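Local coordinates for putative agmatinase (Clostridium difficile, PDB 3LHL), which probably hydrolyses agmatine to putrescine and urea at a two-manganese centre, as other agmatinases of the arginase family do, at residues S22-A27 / G215-G220; F92-E97 / K265-L270; A122-R127 / T175-G180; D204-S209 / R225-I230. All blocks are in the same frame, centred on the assembly; numbering follows the deposited sequence.

Contact 1. Residues S22-A27 / G215-G220. With PO4 (phosphate ion), chain F.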
loop_
_atom_site.group_PDB
_atom_site.type_symbol
_atom_site.label_atom_id
_atom_site.label_comp_id
_atom_site.label_asym_id
_atom_site.label_seq_id
_atom_site.Cartn_x
_atom_site.Cartn_y
_atom_site.Cartn_z
ATOM N N SER A 22 -15.185 -6.621 -9.611
ATOM C CA SER A 22 -16.230 -6.845 -10.608
ATOM C C SER A 22 -16.743 -5.639 -11.396
ATOM O O SER A 22 -16.593 -5.581 -12.620
ATOM C CB SER A 22 -17.424 -7.543 -9.948
ATOM O OG SER A 22 -17.009 -8.716 -9.265
ATOM N N ASN A 23 -17.357 -4.683 -10.705
ATOM C CA ASN A 23 -17.914 -3.519 -11.385
ATOM C C ASN A 23 -16.933 -2.437 -11.813
ATOM O O ASN A 23 -17.227 -1.674 -12.733
ATOM C CB ASN A 23 -19.003 -2.873 -10.528
ATOM C CG ASN A 23 -20.149 -3.818 -10.237
ATOM O OD1 ASN A 23 -20.592 -4.562 -11.115
ATOM N ND2 ASN A 23 -20.641 -3.792 -9.001
ATOM N N ARG A 24 -15.768 -2.380 -11.175
ATOM C CA ARG A 24 -14.799 -1.334 -11.490
ATOM C C ARG A 24 -13.394 -1.824 -11.819
ATOM O O ARG A 24 -12.423 -1.469 -11.144
ATOM C CB ARG A 24 -14.746 -0.352 -10.319
ATOM C CG ARG A 24 -16.087 0.313 -10.039
ATOM C CD ARG A 24 -16.281 1.539 -10.920
ATOM N NE ARG A 24 -15.506 2.667 -10.406
ATOM C CZ ARG A 24 -15.513 3.887 -10.925
ATOM N NH1 ARG A 24 -16.251 4.147 -11.993
ATOM N NH2 ARG A 24 -14.812 4.858 -10.350
ATOM N N PRO A 25 -13.260 -2.640 -12.872
ATOM C CA PRO A 25 -11.928 -3.134 -13.228
ATOM C C PRO A 25 -11.059 -1.978 -13.716
ATOM O O PRO A 25 -11.574 -0.921 -14.095
ATOM C CB PRO A 25 -12.226 -4.150 -14.328
ATOM C CG PRO A 25 -13.438 -3.537 -15.017
ATOM C CD PRO A 25 -14.279 -3.095 -13.839
ATOM N N GLY A 26 -9.745 -2.166 -13.690
ATOM C CA GLY A 26 -8.862 -1.114 -14.153
ATOM C C GLY A 26 -7.599 -0.937 -13.336
ATOM O O GLY A 26 -6.630 -0.348 -13.825
ATOM N N ALA A 27 -7.599 -1.433 -12.099
ATOM C CA ALA A 27 -6.433 -1.308 -11.229
ATOM C C ALA A 27 -5.235 -2.034 -11.838
ATOM O O ALA A 27 -4.082 -1.759 -11.498
ATOM C CB ALA A 27 -6.744 -1.875 -9.839
ATOM N N GLY A 215 -11.103 2.538 -7.981
ATOM C CA GLY A 215 -12.310 1.737 -8.079
ATOM C C GLY A 215 -13.539 2.158 -7.294
ATOM O O GLY A 215 -14.648 2.133 -7.825
ATOM N N THR A 216 -13.349 2.548 -6.038
ATOM C CA THR A 216 -14.461 2.929 -5.173
ATOM C C THR A 216 -14.214 4.268 -4.494
ATOM O O THR A 216 -13.927 4.318 -3.302
ATOM C CB THR A 216 -14.654 1.867 -4.077
ATOM O OG1 THR A 216 -14.460 0.568 -4.650
ATOM C CG2 THR A 216 -16.058 1.958 -3.463
ATOM N N PRO A 217 -14.332 5.374 -5.245
ATOM C CA PRO A 217 -14.119 6.724 -4.713
ATOM C C PRO A 217 -15.019 7.019 -3.515
ATOM O O PRO A 217 -16.207 6.709 -3.537
ATOM C CB PRO A 217 -14.453 7.621 -5.902
ATOM C CG PRO A 217 -14.174 6.760 -7.081
ATOM C CD PRO A 217 -14.719 5.429 -6.663
ATOM N N GLU A 218 -14.454 7.627 -2.481
ATOM C CA GLU A 218 -15.220 7.957 -1.284
ATOM C C GLU A 218 -15.012 9.414 -0.872
ATOM O O GLU A 218 -13.912 9.811 -0.484
ATOM C CB GLU A 218 -14.809 7.034 -0.135
ATOM C CG GLU A 218 -15.615 7.213 1.139
ATOM C CD GLU A 218 -17.077 6.821 0.975
ATOM O OE1 GLU A 218 -17.358 5.835 0.255
ATOM O OE2 GLU A 218 -17.941 7.487 1.582
ATOM N N PRO A 219 -16.074 10.232 -0.947
ATOM C CA PRO A 219 -15.966 11.646 -0.568
ATOM C C PRO A 219 -15.559 11.798 0.895
ATOM O O PRO A 219 -15.831 10.920 1.714
ATOM C CB PRO A 219 -17.376 12.187 -0.821
ATOM C CG PRO A 219 -17.916 11.275 -1.891
ATOM C CD PRO A 219 -17.429 9.921 -1.438
ATOM N N GLY A 220 -14.906 12.909 1.219
ATOM C CA GLY A 220 -14.499 13.146 2.593
ATOM C C GLY A 220 -13.097 12.711 2.990
ATOM O O GLY A 220 -12.815 12.575 4.177
HETATM P P PO4 F . -16.488 -4.293 -7.161
HETATM O O1 PO4 F . -16.904 -3.674 -5.876
HETATM O O2 PO4 F . -15.457 -5.330 -6.905
HETATM O O3 PO4 F . -17.668 -4.922 -7.812
HETATM O O4 PO4 F . -15.927 -3.243 -8.056
#
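Arg24 wraps its side chain round the backbone carbonyl oxygen of Gly215, joining two of the loops that follow the strands of the arginase alpha/beta fold on the metal side of its parallel sheet. Residues 22-27 belong to the loop between strand 10-15 and helix 30-38, and residues 215-220 to the long loop after strand 196-202. The arginine chain is bent at chi2 and chi3, which folds it round Gly215 O: CG passes 3.2 Å from Gly215 O, and NE donates to Gly215 O at 2.8 Å. That oxygen lies close to the guanidinium plane, while the N-H...O angle of 153° makes the bond moderately straight. NH2 turns to a second backbone acceptor, Thr214 O, so the guanidinium grips two successive carbonyls; Tyr253 adds a cation-pi contact. Pro217 comes from the opposite direction and touches obliquely, its CD 3.7 Å from Arg24 NH2. The pairing is thus one of charge with backbone dipoles, made at the surface but close to the metal centre, Gly215 lying about 6 Å from the side chain of Asp204. The same loop also binds a phosphate, probably from the crystallisation liquor, through successive backbone amides, and Tyr130 OH is also hydrogen-bonded to it. Ser22 N gives a hydrogen bond of 3.0 Å to phosphate O2, and the amide of Arg24 adds a weak one to O4. Between them Asn23 N meets phosphate O3 at 2.9 Å, almost perfectly straight at 178°.

Contact 2. Residues F92-E97 / K265-L270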
loop_
_atom_site.group_PDB
_atom_site.type_symbol
_atom_site.label_atom_id
_atom_site.label_comp_id
_atom_site.label_asym_id
_atom_site.label_seq_id
_atom_site.Cartn_x
_atom_site.Cartn_y
_atom_site.Cartn_z
ATOM N N PHE A 92 8.765 -3.505 -2.642
ATOM C CA PHE A 92 7.872 -2.369 -2.789
ATOM C C PHE A 92 6.988 -2.694 -3.989
ATOM O O PHE A 92 7.407 -2.581 -5.138
ATOM C CB PHE A 92 8.669 -1.088 -3.029
ATOM C CG PHE A 92 7.856 0.169 -2.897
ATOM C CD1 PHE A 92 8.485 1.402 -2.787
ATOM C CD2 PHE A 92 6.466 0.127 -2.896
ATOM C CE1 PHE A 92 7.744 2.579 -2.677
ATOM C CE2 PHE A 92 5.712 1.302 -2.786
ATOM C CZ PHE A 92 6.356 2.527 -2.678
HETATM N N MSE A 93 5.762 -3.110 -3.699
HETATM C CA MSE A 93 4.805 -3.497 -4.720
HETATM C C MSE A 93 3.853 -2.369 -5.130
HETATM O O MSE A 93 3.313 -1.643 -4.287
HETATM C CB MSE A 93 4.017 -4.709 -4.208
HETATM C CG MSE A 93 3.021 -5.317 -5.180
HETATM SE SE MSE A 93 2.287 -6.996 -4.484
HETATM C CE MSE A 93 1.491 -6.309 -2.850
ATOM N N ILE A 94 3.684 -2.220 -6.441
ATOM C CA ILE A 94 2.790 -1.225 -7.025
ATOM C C ILE A 94 1.725 -2.087 -7.668
ATOM O O ILE A 94 1.855 -2.495 -8.821
ATOM C CB ILE A 94 3.456 -0.424 -8.150
ATOM C CG1 ILE A 94 4.745 0.232 -7.652
ATOM C CG2 ILE A 94 2.478 0.609 -8.682
ATOM C CD1 ILE A 94 4.562 1.137 -6.462
ATOM N N GLY A 95 0.665 -2.372 -6.936
ATOM C CA GLY A 95 -0.331 -3.243 -7.509
ATOM C C GLY A 95 -1.575 -2.627 -8.089
ATOM O O GLY A 95 -1.679 -1.417 -8.321
ATOM N N GLY A 96 -2.499 -3.536 -8.373
ATOM C CA GLY A 96 -3.801 -3.188 -8.869
ATOM C C GLY A 96 -4.626 -3.251 -7.598
ATOM O O GLY A 96 -4.363 -2.498 -6.661
ATOM N N GLU A 97 -5.581 -4.171 -7.526
ATOM C CA GLU A 97 -6.427 -4.261 -6.341
ATOM C C GLU A 97 -5.673 -4.559 -5.049
ATOM O O GLU A 97 -4.543 -5.064 -5.057
ATOM C CB GLU A 97 -7.536 -5.286 -6.546
ATOM C CG GLU A 97 -7.070 -6.698 -6.698
ATOM C CD GLU A 97 -8.234 -7.659 -6.794
ATOM O OE1 GLU A 97 -9.012 -7.556 -7.772
ATOM O OE2 GLU A 97 -8.372 -8.511 -5.888
ATOM N N LYS A 265 4.131 10.508 -7.693
ATOM C CA LYS A 265 4.780 11.315 -6.671
ATOM C C LYS A 265 4.814 10.562 -5.345
ATOM O O LYS A 265 5.815 10.595 -4.626
ATOM C CB LYS A 265 4.054 12.652 -6.507
ATOM C CG LYS A 265 4.783 13.653 -5.617
ATOM C CD LYS A 265 4.067 15.001 -5.615
ATOM C CE LYS A 265 4.894 16.070 -4.925
ATOM N NZ LYS A 265 4.305 17.424 -5.135
ATOM N N ILE A 266 3.724 9.876 -5.018
ATOM C CA ILE A 266 3.680 9.117 -3.779
ATOM C C ILE A 266 4.733 8.013 -3.842
ATOM O O ILE A 266 5.435 7.747 -2.870
ATOM C CB ILE A 266 2.269 8.526 -3.542
ATOM C CG1 ILE A 266 1.304 9.660 -3.179
ATOM C CG2 ILE A 266 2.305 7.480 -2.430
ATOM C CD1 ILE A 266 -0.124 9.213 -2.927
ATOM N N LEU A 267 4.851 7.384 -5.003
ATOM C CA LEU A 267 5.838 6.329 -5.183
ATOM C C LEU A 267 7.234 6.891 -4.899
ATOM O O LEU A 267 8.030 6.282 -4.173
ATOM C CB LEU A 267 5.770 5.783 -6.613
ATOM C CG LEU A 267 6.899 4.844 -7.040
ATOM C CD1 LEU A 267 6.938 3.618 -6.141
ATOM C CD2 LEU A 267 6.695 4.440 -8.491
ATOM N N ARG A 268 7.526 8.058 -5.464
ATOM C CA ARG A 268 8.834 8.676 -5.263
ATOM C C ARG A 268 9.147 8.966 -3.800
ATOM O O ARG A 268 10.188 8.542 -3.291
ATOM C CB ARG A 268 8.953 9.979 -6.050
ATOM C CG ARG A 268 10.343 10.598 -5.951
ATOM C CD ARG A 268 10.383 11.975 -6.572
ATOM N NE ARG A 268 9.620 12.936 -5.784
ATOM C CZ ARG A 268 9.257 14.139 -6.213
ATOM N NH1 ARG A 268 9.581 14.537 -7.435
ATOM N NH2 ARG A 268 8.574 14.947 -5.416
ATOM N N GLU A 269 8.251 9.682 -3.125
ATOM C CA GLU A 269 8.473 10.036 -1.725
ATOM C C GLU A 269 8.690 8.800 -0.853
ATOM O O GLU A 269 9.550 8.800 0.031
ATOM C CB GLU A 269 7.297 10.861 -1.184
ATOM C CG GLU A 269 6.870 12.019 -2.086
ATOM C CD GLU A 269 7.981 13.032 -2.346
ATOM O OE1 GLU A 269 7.947 14.133 -1.750
ATOM O OE2 GLU A 269 8.890 12.727 -3.146
ATOM N N LEU A 270 7.914 7.748 -1.098
ATOM C CA LEU A 270 8.052 6.525 -0.317
ATOM C C LEU A 270 9.395 5.854 -0.560
ATOM O O LEU A 270 10.021 5.375 0.378
ATOM C CB LEU A 270 6.912 5.554 -0.628
ATOM C CG LEU A 270 5.564 5.937 -0.003
ATOM C CD1 LEU A 270 4.489 4.972 -0.459
ATOM C CD2 LEU A 270 5.686 5.920 1.517
#
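Strand 92-95 and helix 265-270 run antiparallel, at 173° between their N-to-C directions, with the short axes 11.2 Å apart at closest approach. This is the packing of a helix on one face of the central parallel sheet of the arginase alpha/beta fold: the strand lies between strands 10-15 and 240-247, and the helical residues belong to the last helix, 258-278. Phe92 and Ile94 point toward the helix, which answers with Leu267 and Leu270. With CG anti to the backbone N (chi1 170°), Leu267 swings its end nearer the strand, and its CD1 is shared by both strand residues. That methyl sits over one face of the Phe92 ring in a CH-pi contact, 4.0 Å from the ring centroid and 29° off the normal. It also meets Ile94 CD1 at 3.5 Å, a tight methyl pair whose side chains cross at about a right angle. Leu270 reaches the far end of the phenylalanine, its CB 3.7 Å from Phe92 CZ, and also packs on Ile246 of the neighbouring strand. The polar residues of the helix turn elsewhere: Arg268 NE holds Glu269 OE2 in a salt bridge of 2.7 Å, Arg268 NH1 reaches Glu42 O, and Glu269 OE1 pairs with Ser45 OG. Between strand and helix the contact is therefore wholly apolar, relying on the fit of methyls against an aromatic ring, while charge is paired on another side of the helix.

Contact 3. Residues A122-R127 / T175-G180. With MN (manganese (II) ion), chain C; MN (manganese (II) ion), chain B.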
loop_
_atom_site.group_PDB
_atom_site.type_symbol
_atom_site.label_atom_id
_atom_site.label_comp_id
_atom_site.label_asym_id
_atom_site.label_seq_id
_atom_site.Cartn_x
_atom_site.Cartn_y
_atom_site.Cartn_z
ATOM N N ALA A 122 -9.746 4.249 2.502
ATOM C CA ALA A 122 -11.014 4.942 2.669
ATOM C C ALA A 122 -11.967 3.887 3.222
ATOM O O ALA A 122 -12.969 4.210 3.873
ATOM C CB ALA A 122 -11.514 5.444 1.338
ATOM N N HIS A 123 -11.624 2.622 2.975
ATOM C CA HIS A 123 -12.429 1.486 3.416
ATOM C C HIS A 123 -11.735 0.632 4.475
ATOM O O HIS A 123 -10.504 0.514 4.488
ATOM C CB HIS A 123 -12.787 0.610 2.211
ATOM C CG HIS A 123 -13.253 1.393 1.026
ATOM N ND1 HIS A 123 -12.383 1.904 0.085
ATOM C CD2 HIS A 123 -14.487 1.832 0.678
ATOM C CE1 HIS A 123 -13.062 2.626 -0.789
ATOM N NE2 HIS A 123 -14.340 2.599 -0.451
ATOM N N THR A 124 -12.536 0.027 5.348
ATOM C CA THR A 124 -12.025 -0.823 6.419
ATOM C C THR A 124 -11.394 -2.108 5.881
ATOM O O THR A 124 -10.351 -2.549 6.369
ATOM C CB THR A 124 -13.152 -1.233 7.414
ATOM O OG1 THR A 124 -14.028 -2.178 6.783
ATOM C CG2 THR A 124 -13.962 -0.012 7.859
ATOM N N ASP A 125 -12.027 -2.702 4.871
ATOM C CA ASP A 125 -11.539 -3.952 4.293
ATOM C C ASP A 125 -11.574 -5.066 5.342
ATOM O O ASP A 125 -10.825 -6.038 5.260
ATOM C CB ASP A 125 -10.109 -3.785 3.767
ATOM C CG ASP A 125 -10.056 -3.025 2.459
ATOM O OD1 ASP A 125 -11.131 -2.779 1.874
ATOM O OD2 ASP A 125 -8.941 -2.685 2.012
ATOM N N LEU A 126 -12.456 -4.923 6.328
ATOM C CA LEU A 126 -12.558 -5.908 7.390
ATOM C C LEU A 126 -13.646 -6.967 7.206
ATOM O O LEU A 126 -13.710 -7.924 7.975
ATOM C CB LEU A 126 -12.747 -5.197 8.732
ATOM C CG LEU A 126 -11.502 -4.530 9.327
ATOM C CD1 LEU A 126 -11.850 -3.847 10.635
ATOM C CD2 LEU A 126 -10.423 -5.584 9.558
ATOM N N ARG A 127 -14.497 -6.828 6.198
ATOM C CA ARG A 127 -15.540 -7.831 6.035
ATOM C C ARG A 127 -14.945 -9.202 5.716
ATOM O O ARG A 127 -13.898 -9.307 5.072
ATOM C CB ARG A 127 -16.549 -7.406 4.965
ATOM C CG ARG A 127 -16.056 -7.400 3.537
ATOM C CD ARG A 127 -17.107 -6.717 2.668
ATOM N NE ARG A 127 -17.267 -5.321 3.070
ATOM C CZ ARG A 127 -18.303 -4.552 2.751
ATOM N NH1 ARG A 127 -19.299 -5.036 2.020
ATOM N NH2 ARG A 127 -18.337 -3.292 3.163
ATOM N N THR A 175 -8.384 -4.109 15.935
ATOM C CA THR A 175 -7.407 -3.301 15.207
ATOM C C THR A 175 -7.521 -1.881 15.720
ATOM O O THR A 175 -8.511 -1.524 16.354
ATOM C CB THR A 175 -7.689 -3.233 13.679
ATOM O OG1 THR A 175 -8.774 -2.330 13.438
ATOM C CG2 THR A 175 -8.050 -4.609 13.121
ATOM N N TYR A 176 -6.499 -1.075 15.465
ATOM C CA TYR A 176 -6.552 0.322 15.854
ATOM C C TYR A 176 -7.048 1.023 14.598
ATOM O O TYR A 176 -6.546 0.767 13.503
ATOM C CB TYR A 176 -5.172 0.870 16.207
ATOM C CG TYR A 176 -5.184 2.376 16.278
ATOM C CD1 TYR A 176 -5.645 3.034 17.417
ATOM C CD2 TYR A 176 -4.814 3.146 15.172
ATOM C CE1 TYR A 176 -5.741 4.423 17.457
ATOM C CE2 TYR A 176 -4.905 4.534 15.200
ATOM C CZ TYR A 176 -5.370 5.166 16.346
ATOM O OH TYR A 176 -5.461 6.536 16.384
HETATM N N MSE A 177 -8.023 1.909 14.747
HETATM C CA MSE A 177 -8.556 2.597 13.586
HETATM C C MSE A 177 -8.868 4.062 13.813
HETATM O O MSE A 177 -9.589 4.408 14.743
HETATM C CB MSE A 177 -9.827 1.892 13.108
HETATM C CG MSE A 177 -10.489 2.554 11.913
HETATM SE SE MSE A 177 -12.146 1.691 11.403
HETATM C CE MSE A 177 -11.412 0.089 10.588
ATOM N N GLU A 178 -8.314 4.928 12.973
ATOM C CA GLU A 178 -8.628 6.343 13.088
ATOM C C GLU A 178 -9.636 6.590 11.977
ATOM O O GLU A 178 -9.329 6.434 10.790
ATOM C CB GLU A 178 -7.408 7.239 12.878
ATOM C CG GLU A 178 -7.682 8.667 13.351
ATOM C CD GLU A 178 -6.764 9.707 12.737
ATOM O OE1 GLU A 178 -5.543 9.459 12.666
ATOM O OE2 GLU A 178 -7.270 10.781 12.339
ATOM N N ILE A 179 -10.845 6.964 12.361
ATOM C CA ILE A 179 -11.900 7.198 11.391
ATOM C C ILE A 179 -11.938 8.631 10.888
ATOM O O ILE A 179 -11.772 9.577 11.656
ATOM C CB ILE A 179 -13.274 6.823 11.996
ATOM C CG1 ILE A 179 -13.272 5.335 12.364
ATOM C CG2 ILE A 179 -14.404 7.152 11.013
ATOM C CD1 ILE A 179 -14.464 4.906 13.194
ATOM N N GLY A 180 -12.134 8.771 9.580
ATOM C CA GLY A 180 -12.232 10.082 8.962
ATOM C C GLY A 180 -11.009 10.975 8.960
ATOM O O GLY A 180 -11.125 12.165 8.668
HETATM MN MN MN C . -10.112 1.332 -0.544
HETATM MN MN MN B . -8.317 -1.207 0.297
#
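Thr124 OG1 accepts the backbone N-H of Leu126 at 3.2 Å, nearly straight at 165°, closing an ST turn, while the methyl of the same threonine meets Met177, a selenomethionine on edge strand 176-179. At chi1 72° the hydroxyl sits between the backbone N and the carbonyl carbon, and CG2 is left to touch Met177 CE at 3.7 Å. Met177 extends from the strand and bends only at chi3 (-74°), bringing CE against both loop residues. Leu126 meets it tip to tip, its CD1 4.0 Å from Met177 CE, and Phe166 of helix 163-170 packs on Thr124 and Met177 alike. The loop 122-127, which follows strand 115-120, carries ligands of the binuclear manganese centre of the arginase fold. His123 ND1 binds one manganese ion at 2.4 Å, and Asp125 OD2 binds the other; Asp121 and Asp202 serve both ions, His98 completes the set round the Asp125 ion and Asp204 that round the His123 ion. Thr124 stands between the two ligands in sequence, its methyl facing the strand. The loop thus combines two chemistries, polar groups directed to the metals and an apolar underside seated on the sheet edge.

Contact 4. Residues D204-S209 / R225-I230. With MN (manganese (II) ion), chain C.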
loop_
_atom_site.group_PDB
_atom_site.type_symbol
_atom_site.label_atom_id
_atom_site.label_comp_id
_atom_site.label_asym_id
_atom_site.label_seq_id
_atom_site.Cartn_x
_atom_site.Cartn_y
_atom_site.Cartn_z
ATOM N N ASP A 204 -7.046 5.183 -2.451
ATOM C CA ASP A 204 -8.341 5.846 -2.323
ATOM C C ASP A 204 -8.510 6.470 -0.941
ATOM O O ASP A 204 -9.585 6.949 -0.600
ATOM C CB ASP A 204 -9.522 4.906 -2.629
ATOM C CG ASP A 204 -9.672 3.778 -1.627
ATOM O OD1 ASP A 204 -9.274 3.930 -0.453
ATOM O OD2 ASP A 204 -10.218 2.731 -2.024
ATOM N N VAL A 205 -7.448 6.457 -0.138
ATOM C CA VAL A 205 -7.517 7.083 1.173
ATOM C C VAL A 205 -7.640 8.581 0.884
ATOM O O VAL A 205 -8.188 9.345 1.681
ATOM C CB VAL A 205 -6.242 6.819 2.021
ATOM C CG1 VAL A 205 -5.025 7.515 1.402
ATOM C CG2 VAL A 205 -6.471 7.295 3.445
ATOM N N LEU A 206 -7.125 8.986 -0.276
ATOM C CA LEU A 206 -7.194 10.379 -0.699
ATOM C C LEU A 206 -8.643 10.667 -1.075
ATOM O O LEU A 206 -9.367 9.762 -1.494
ATOM C CB LEU A 206 -6.283 10.611 -1.909
ATOM C CG LEU A 206 -4.781 10.508 -1.638
ATOM C CD1 LEU A 206 -4.026 10.317 -2.943
ATOM C CD2 LEU A 206 -4.312 11.762 -0.912
ATOM N N ASP A 207 -9.070 11.915 -0.917
ATOM C CA ASP A 207 -10.437 12.280 -1.254
ATOM C C ASP A 207 -10.776 11.889 -2.689
ATOM O O ASP A 207 -9.925 11.935 -3.575
ATOM C CB ASP A 207 -10.661 13.782 -1.083
ATOM C CG ASP A 207 -12.086 14.186 -1.405
ATOM O OD1 ASP A 207 -12.999 13.706 -0.700
ATOM O OD2 ASP A 207 -12.295 14.964 -2.365
ATOM N N ALA A 208 -12.029 11.511 -2.907
ATOM C CA ALA A 208 -12.493 11.101 -4.226
ATOM C C ALA A 208 -12.298 12.155 -5.315
ATOM O O ALA A 208 -11.963 11.812 -6.445
ATOM C CB ALA A 208 -13.966 10.698 -4.153
ATOM N N SER A 209 -12.498 13.430 -4.985
ATOM C CA SER A 209 -12.348 14.496 -5.979
ATOM C C SER A 209 -10.885 14.809 -6.270
ATOM O O SER A 209 -10.562 15.465 -7.260
ATOM C CB SER A 209 -13.057 15.768 -5.512
ATOM O OG SER A 209 -14.448 15.551 -5.376
ATOM N N ARG A 225 -1.770 17.650 0.087
ATOM C CA ARG A 225 -0.929 18.419 0.995
ATOM C C ARG A 225 -0.975 17.836 2.404
ATOM O O ARG A 225 0.043 17.764 3.095
ATOM C CB ARG A 225 -1.368 19.885 1.024
ATOM C CG ARG A 225 -0.204 20.860 1.099
ATOM C CD ARG A 225 -0.665 22.252 1.482
ATOM N NE ARG A 225 -1.830 22.657 0.707
ATOM C CZ ARG A 225 -2.505 23.782 0.907
ATOM N NH1 ARG A 225 -2.130 24.626 1.860
ATOM N NH2 ARG A 225 -3.563 24.054 0.159
ATOM N N GLU A 226 -2.162 17.418 2.827
ATOM C CA GLU A 226 -2.329 16.819 4.146
ATOM C C GLU A 226 -1.678 15.438 4.174
ATOM O O GLU A 226 -0.967 15.093 5.114
ATOM C CB GLU A 226 -3.816 16.684 4.482
ATOM C CG GLU A 226 -4.565 18.012 4.543
ATOM C CD GLU A 226 -6.075 17.837 4.581
ATOM O OE1 GLU A 226 -6.635 17.266 3.622
ATOM O OE2 GLU A 226 -6.700 18.274 5.567
ATOM N N PHE A 227 -1.911 14.654 3.127
ATOM C CA PHE A 227 -1.362 13.306 3.067
ATOM C C PHE A 227 0.162 13.225 3.086
ATOM O O PHE A 227 0.730 12.398 3.802
ATOM C CB PHE A 227 -1.868 12.569 1.825
ATOM C CG PHE A 227 -1.487 11.113 1.797
ATOM C CD1 PHE A 227 -2.151 10.192 2.606
ATOM C CD2 PHE A 227 -0.438 10.670 0.999
ATOM C CE1 PHE A 227 -1.773 8.850 2.623
ATOM C CE2 PHE A 227 -0.050 9.325 1.009
ATOM C CZ PHE A 227 -0.719 8.415 1.823
ATOM N N GLN A 228 0.827 14.075 2.310
ATOM C CA GLN A 228 2.284 14.026 2.243
ATOM C C GLN A 228 2.962 14.164 3.602
ATOM O O GLN A 228 4.122 13.786 3.761
ATOM C CB GLN A 228 2.817 15.084 1.266
ATOM C CG GLN A 228 2.988 16.475 1.830
ATOM C CD GLN A 228 3.449 17.461 0.774
ATOM O OE1 GLN A 228 4.202 17.106 -0.133
ATOM N NE2 GLN A 228 3.012 18.709 0.894
ATOM N N GLU A 229 2.237 14.690 4.584
ATOM C CA GLU A 229 2.786 14.842 5.930
ATOM C C GLU A 229 3.219 13.494 6.512
ATOM O O GLU A 229 4.117 13.436 7.350
ATOM C CB GLU A 229 1.754 15.483 6.858
ATOM C CG GLU A 229 1.559 16.974 6.639
ATOM C CD GLU A 229 2.858 17.746 6.792
ATOM O OE1 GLU A 229 3.589 17.503 7.778
ATOM O OE2 GLU A 229 3.148 18.600 5.929
ATOM N N ILE A 230 2.586 12.408 6.074
ATOM C CA ILE A 230 2.958 11.100 6.601
ATOM C C ILE A 230 4.374 10.744 6.165
ATOM O O ILE A 230 5.063 9.978 6.837
ATOM C CB ILE A 230 1.996 9.973 6.145
ATOM C CG1 ILE A 230 2.198 9.659 4.659
ATOM C CG2 ILE A 230 0.563 10.383 6.408
ATOM C CD1 ILE A 230 1.642 8.307 4.254
HETATM MN MN MN C . -10.112 1.332 -0.544
#
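Phe227 receives Val205 and Leu206 at different parts of its side chain, crossing each at about a right angle. Its CG stands anti to the backbone N (chi1 -172°), which carries the ring from helix 224-227 toward the loop after strand 196-202. Val205 CG1 approaches the outer part of the ring, 3.7 Å from Phe227 CE1, and meets it obliquely. Leu206 works nearer the root: its CD2 lies 3.8 Å from Phe227 CB and 4.0 Å from Phe227 CG. The CB of Leu206 does not aim at the helix, yet the end of its side chain comes nearer. Within the helical segment Ile230 CG1 lies over one ring face, displaced toward the rim. Ile266 of helix 258-278 packs against both Leu206 and Phe227, which buries the cluster between the loop and two helical elements. The residue just before Val205 faces the metal instead: Asp204 OD2 binds a manganese ion at 2.0 Å, and its OD1, 2.7 Å from that manganese, also accepts from Ala122 N. Further along, Asp207 OD2 takes the backbone N-H of Ser209 at 3.0 Å in an Asx turn, while Asp207 OD1 accepts from Gly221 N. The apolar contact thus begins at the residue next to a metal ligand. Asp202 and Asp204, set one residue apart after strand 196-202, form the DxD pair that supplies manganese ligands in the arginase family.

Contacts 3 and 4 meet at the metal centre: His123 of contact 3 and Asp204 of contact 4 bind the same manganese ion. The 215-220 segment of contact 1 borders this site, Gly215 lying about 8 Å from a manganese ion, with Thr216 O 3.2 Å from His123 CE1 and Pro217 CB 3.6 Å from Ala208 CB; the centres of contacts 1 and 4 are about 16 Å apart. Contact 2 reaches deeper into the fold. It joins contact 4 where Ile266 CD1 packs 3.9 Å from Phe227 CE2, and contact 1 where Ala27 CB sits 3.4 Å from Gly96 CA. Contacts 2 and 3 do not touch, but both reach the central sheet.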